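Local coordinates for ABC transporter substrate-binding protein (Rhizobium radiobacter, PDB 6TFX), which binds the opine mannopinic acid in its pocket as a periplasmic solute-binding protein, probably delivering it to an ABC transporter for import, at residues Leu6-Ala11 against Ile199-Leu204; Glu218-Gln223 against Lys467-Trp472. All coordinates share one frame; numbering follows the deposited sequence.

Interaction 1 of 2, residues Leu6-Ala11 against Ile199-Leu204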
# COMPACT_ATOMS: atom_id res chain seq x y z
N LEU A 6 0.56 22.29 11.11
CA LEU A 6 1.58 21.46 10.46
C LEU A 6 1.43 21.52 8.95
O LEU A 6 0.35 21.29 8.43
CB LEU A 6 1.47 19.99 10.93
CG LEU A 6 2.62 19.05 10.54
CD1 LEU A 6 2.76 17.93 11.53
CD2 LEU A 6 2.40 18.43 9.16
N SER A 7 2.54 21.83 8.23
CA SER A 7 2.54 21.86 6.78
C SER A 7 3.40 20.68 6.31
O SER A 7 4.54 20.51 6.77
CB SER A 7 3.09 23.17 6.22
OG SER A 7 2.23 24.25 6.54
N MET A 8 2.87 19.88 5.38
CA MET A 8 3.61 18.74 4.84
C MET A 8 3.55 18.69 3.32
O MET A 8 2.50 18.96 2.75
CB MET A 8 3.17 17.42 5.46
CG MET A 8 1.71 17.15 5.39
SD MET A 8 1.26 15.72 6.43
CE MET A 8 2.18 14.44 5.70
N GLY A 9 4.69 18.37 2.70
CA GLY A 9 4.80 18.31 1.25
C GLY A 9 4.94 16.87 0.83
O GLY A 9 5.79 16.15 1.36
N VAL A 10 4.09 16.43 -0.12
CA VAL A 10 4.05 15.03 -0.55
C VAL A 10 4.25 14.87 -2.03
O VAL A 10 4.03 15.81 -2.79
CB VAL A 10 2.77 14.30 -0.07
CG1 VAL A 10 2.54 14.52 1.44
CG2 VAL A 10 1.54 14.75 -0.86
N ALA A 11 4.66 13.65 -2.44
CA ALA A 11 4.89 13.31 -3.85
C ALA A 11 3.57 12.81 -4.43
O ALA A 11 3.35 11.61 -4.59
CB ALA A 11 5.96 12.24 -3.96
N ILE A 199 -3.68 20.84 9.50
CA ILE A 199 -2.68 20.21 8.65
C ILE A 199 -2.89 20.79 7.25
O ILE A 199 -4.01 20.74 6.73
CB ILE A 199 -2.76 18.66 8.60
CG1 ILE A 199 -2.63 18.03 10.01
CG2 ILE A 199 -1.70 18.08 7.63
CD1 ILE A 199 -3.08 16.55 10.04
N SER A 200 -1.83 21.35 6.67
CA SER A 200 -1.85 21.82 5.28
C SER A 200 -1.06 20.76 4.52
O SER A 200 0.16 20.64 4.69
CB SER A 200 -1.20 23.20 5.16
OG SER A 200 -1.19 23.60 3.79
N TYR A 201 -1.77 19.91 3.78
CA TYR A 201 -1.22 18.76 3.07
C TYR A 201 -1.02 19.19 1.63
O TYR A 201 -1.98 19.29 0.87
CB TYR A 201 -2.22 17.61 3.21
CG TYR A 201 -1.75 16.27 2.68
CD1 TYR A 201 -2.00 15.90 1.37
CD2 TYR A 201 -1.13 15.35 3.52
CE1 TYR A 201 -1.63 14.64 0.89
CE2 TYR A 201 -0.79 14.07 3.07
CZ TYR A 201 -1.02 13.73 1.75
OH TYR A 201 -0.68 12.49 1.27
N ARG A 202 0.23 19.52 1.30
CA ARG A 202 0.60 20.10 0.01
C ARG A 202 1.05 19.11 -1.05
O ARG A 202 1.96 18.30 -0.78
CB ARG A 202 1.69 21.16 0.21
CG ARG A 202 1.20 22.39 0.98
CD ARG A 202 2.24 23.50 1.01
NE ARG A 202 2.57 24.00 -0.33
CZ ARG A 202 3.67 24.70 -0.62
NH1 ARG A 202 4.55 24.99 0.33
NH2 ARG A 202 3.89 25.10 -1.86
N PHE A 203 0.48 19.23 -2.26
CA PHE A 203 0.83 18.39 -3.41
C PHE A 203 2.04 19.00 -4.11
O PHE A 203 1.95 20.08 -4.70
CB PHE A 203 -0.36 18.27 -4.36
CG PHE A 203 -1.52 17.56 -3.70
CD1 PHE A 203 -1.39 16.24 -3.27
CD2 PHE A 203 -2.74 18.20 -3.51
CE1 PHE A 203 -2.46 15.59 -2.64
CE2 PHE A 203 -3.80 17.55 -2.90
CZ PHE A 203 -3.65 16.25 -2.45
N LEU A 204 3.21 18.39 -3.89
CA LEU A 204 4.46 18.91 -4.45
C LEU A 204 5.19 17.76 -5.09
O LEU A 204 6.22 17.30 -4.57
CB LEU A 204 5.32 19.60 -3.36
CG LEU A 204 4.78 20.93 -2.83
CD1 LEU A 204 5.39 21.28 -1.49
CD2 LEU A 204 5.04 22.08 -3.83

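Interaction 2 of 2, residues Glu218-Gln223 against Lys467-Trp472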
# COMPACT_ATOMS: atom_id res chain seq x y z
N GLU A 218 8.95 26.46 4.64
CA GLU A 218 7.52 26.43 4.30
C GLU A 218 6.89 25.11 4.78
O GLU A 218 5.67 25.05 4.98
CB GLU A 218 7.31 26.52 2.78
CG GLU A 218 7.63 27.85 2.14
CD GLU A 218 7.64 27.83 0.63
OE1 GLU A 218 6.80 27.12 0.02
OE2 GLU A 218 8.50 28.53 0.04
N LEU A 219 7.70 24.05 4.89
CA LEU A 219 7.21 22.72 5.28
C LEU A 219 7.85 22.25 6.56
O LEU A 219 9.06 22.39 6.75
CB LEU A 219 7.49 21.66 4.18
CG LEU A 219 6.98 21.91 2.76
CD1 LEU A 219 7.54 20.87 1.78
CD2 LEU A 219 5.47 21.95 2.71
N ASP A 220 7.06 21.61 7.42
CA ASP A 220 7.58 20.99 8.62
C ASP A 220 7.99 19.54 8.31
O ASP A 220 8.80 18.95 9.03
CB ASP A 220 6.52 21.01 9.71
CG ASP A 220 6.06 22.42 10.01
OD1 ASP A 220 6.90 23.23 10.48
OD2 ASP A 220 4.86 22.73 9.76
N VAL A 221 7.36 18.95 7.29
CA VAL A 221 7.60 17.57 6.87
C VAL A 221 7.64 17.52 5.37
O VAL A 221 6.80 18.15 4.72
CB VAL A 221 6.46 16.63 7.38
CG1 VAL A 221 6.62 15.19 6.86
CG2 VAL A 221 6.38 16.63 8.89
N GLU A 222 8.54 16.72 4.80
CA GLU A 222 8.54 16.51 3.36
C GLU A 222 8.84 15.07 3.02
O GLU A 222 9.68 14.43 3.67
CB GLU A 222 9.48 17.46 2.61
CG GLU A 222 10.96 17.11 2.74
CD GLU A 222 11.86 17.49 1.58
OE1 GLU A 222 13.08 17.62 1.81
OE2 GLU A 222 11.36 17.65 0.44
N GLN A 223 8.12 14.55 2.04
CA GLN A 223 8.41 13.20 1.55
C GLN A 223 9.75 13.25 0.83
O GLN A 223 10.05 14.21 0.10
CB GLN A 223 7.31 12.74 0.59
CG GLN A 223 7.47 11.28 0.14
CD GLN A 223 6.26 10.76 -0.57
OE1 GLN A 223 5.25 11.46 -0.75
NE2 GLN A 223 6.33 9.48 -0.98
N LYS A 467 11.50 18.48 10.68
CA LYS A 467 12.32 19.33 11.52
C LYS A 467 12.30 18.70 12.93
O LYS A 467 11.27 18.12 13.30
CB LYS A 467 11.75 20.76 11.53
CG LYS A 467 11.85 21.48 10.16
CD LYS A 467 13.29 21.82 9.80
CE LYS A 467 13.42 22.29 8.37
NZ LYS A 467 14.85 22.46 7.99
N ASN A 468 13.41 18.77 13.70
CA ASN A 468 13.42 18.13 15.02
C ASN A 468 12.49 18.83 16.05
O ASN A 468 12.33 18.31 17.15
CB ASN A 468 14.84 17.94 15.58
CG ASN A 468 15.59 19.21 15.88
OD1 ASN A 468 15.12 20.33 15.65
ND2 ASN A 468 16.80 19.05 16.38
N LYS A 469 11.87 19.97 15.67
CA LYS A 469 10.89 20.66 16.52
C LYS A 469 9.56 19.87 16.51
O LYS A 469 8.69 20.13 17.34
CB LYS A 469 10.67 22.10 16.06
CG LYS A 469 10.06 22.27 14.66
CD LYS A 469 9.88 23.75 14.32
CE LYS A 469 9.74 23.99 12.84
NZ LYS A 469 10.03 25.41 12.48
N LEU A 470 9.37 18.96 15.54
CA LEU A 470 8.12 18.20 15.46
C LEU A 470 8.31 16.89 16.21
O LEU A 470 9.31 16.22 16.00
CB LEU A 470 7.79 17.92 13.97
CG LEU A 470 6.56 17.01 13.69
CD1 LEU A 470 5.27 17.61 14.26
CD2 LEU A 470 6.39 16.80 12.23
N GLY A 471 7.36 16.55 17.08
CA GLY A 471 7.36 15.28 17.80
C GLY A 471 6.16 14.45 17.39
O GLY A 471 5.03 14.96 17.34
N TRP A 472 6.38 13.16 17.06
CA TRP A 472 5.25 12.32 16.67
C TRP A 472 4.37 11.91 17.86
O TRP A 472 3.18 11.65 17.68
CB TRP A 472 5.71 11.04 15.96
CG TRP A 472 6.53 11.25 14.72
CD1 TRP A 472 7.77 10.76 14.46
CD2 TRP A 472 6.12 11.94 13.52
NE1 TRP A 472 8.18 11.12 13.20
CE2 TRP A 472 7.18 11.83 12.59
CE3 TRP A 472 4.95 12.62 13.14
CZ2 TRP A 472 7.12 12.41 11.31
CZ3 TRP A 472 4.90 13.22 11.88
CH2 TRP A 472 5.99 13.12 10.99

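Interaction 1 of 2, residues Leu6-Ala11 against Ile199-Leu204
Ile199 meets Leu6 and Met8 through its CG2 branch, which lies 4.0 Å from Met8 SD; branched and apolar, it suits the face of the sheet it shares with Leu6, Met8, Val10, Tyr201 and Phe203. Ser200 sits on the other face beside Ser7, two small residues suited to a partly exposed surface, and its backbone works in both directions: its N reaches Leu6 O at 2.8 Å, and its O accepts Met8 N at 2.9 Å. Tyr201 receives both Met8 and Val10 on its ring. With CG anti to its own N (chi1 -173°), the ring leans across toward the neighbouring strand, where Val10 CG1 rests over one face, 4.0 Å from the ring centroid, in a CH-pi contact. Met8, bent at chi3 (-61°), brings SD obliquely to within 3.8 Å of Tyr201 CD2, a Met-aromatic contact. The Tyr201 hydroxyl hydrogen-bonds to Ser27 of helix 26-35, which packs on this apolar face. The axes of 6-10 and 199-203 run at 13° to each other; strand 198-203, helix 207-215 and strand 221-223 form a beta-alpha-beta crossover, with strand 5-10 between its two strands, in the large mixed sheet of this family 5 solute-binding protein. Arg202 continues the pairing, its N bound to Met8 O and its O to Val10 N, while the guanidinium leads away to a salt bridge with Glu218; Leu204 CD1 covers one face of that group. Phe203 returns to the apolar side, its CD1 near Val10 CG2. Leu204 N then bonds to Val10 O at 2.9 Å, and its CD1 lies near the CA of Gly9, a residue with no side chain to obstruct it.

Interaction 2 of 2, residues Glu218-Gln223 against Lys467-Trp472
Val221 and Leu470 form the tight part of this contact: Val221 CG2 presses against Leu470 CD2 at 3.3 Å, closer than carbons usually pack, with the two side chains crossing at about a right angle. The CG1 branch of Val221 is anti to the backbone N (chi1 175°), leaving CG2 on the side of Leu470 and Trp472. Trp472 CH2 approaches the same methyl obliquely at 4.1 Å, while NE1 of that indole is held by Asp243. Compact branched residues and a broad ring suit this buried patch, which Trp464 and Arg466 of strand 454-467 extend around Val221. A rather long bond of 3.2 Å from Lys467 N to Asp220 O links this patch to the looser part.

Toward solvent the contact loosens. Lys469, exposed, stretches out beyond CG and crosses Asp220 with its CE 3.8 Å from OD1; its NZ stays 4.3 Å from Asp220 OD1, beyond a salt bridge, so any attraction is probably only a modest electrostatic one. The carboxylate of Asp220 is instead gripped by Lys3 at OD1 and by the backbone N of Ser7 at OD2. Lys467 folds at chi2 and sends its ammonium to Asn240, with a cation-pi contact to Phe214. From Lys467 to Leu470 the chain reverses in a type I beta turn, closed by Leu470 N to Lys467 O, which joins the end of strand 454-467 to the short strand 470-471.

Interaction 1 and interaction 2 both reach one mixed sheet, their centres about 10 Å apart. Strand 5-10 is the element between them, pairing in parallel with 198-203 on one edge and with 221-223 on the other; the latter in turn runs antiparallel to 454-467, whose end leads into the turn of interaction 2, while 470-471 belongs to a small separate sheet with 491-492. Ser7 O to Asp220 N and Ala11 N to Gln223 OE1, both probable hydrogen bonds, join the two contacts directly. Both segments of interaction 1 precede those of interaction 2 in sequence. The N-terminal strand 5-10 and the late strand 454-467 are thus brought into one sheet, whose Ala11 end approaches the bound opine.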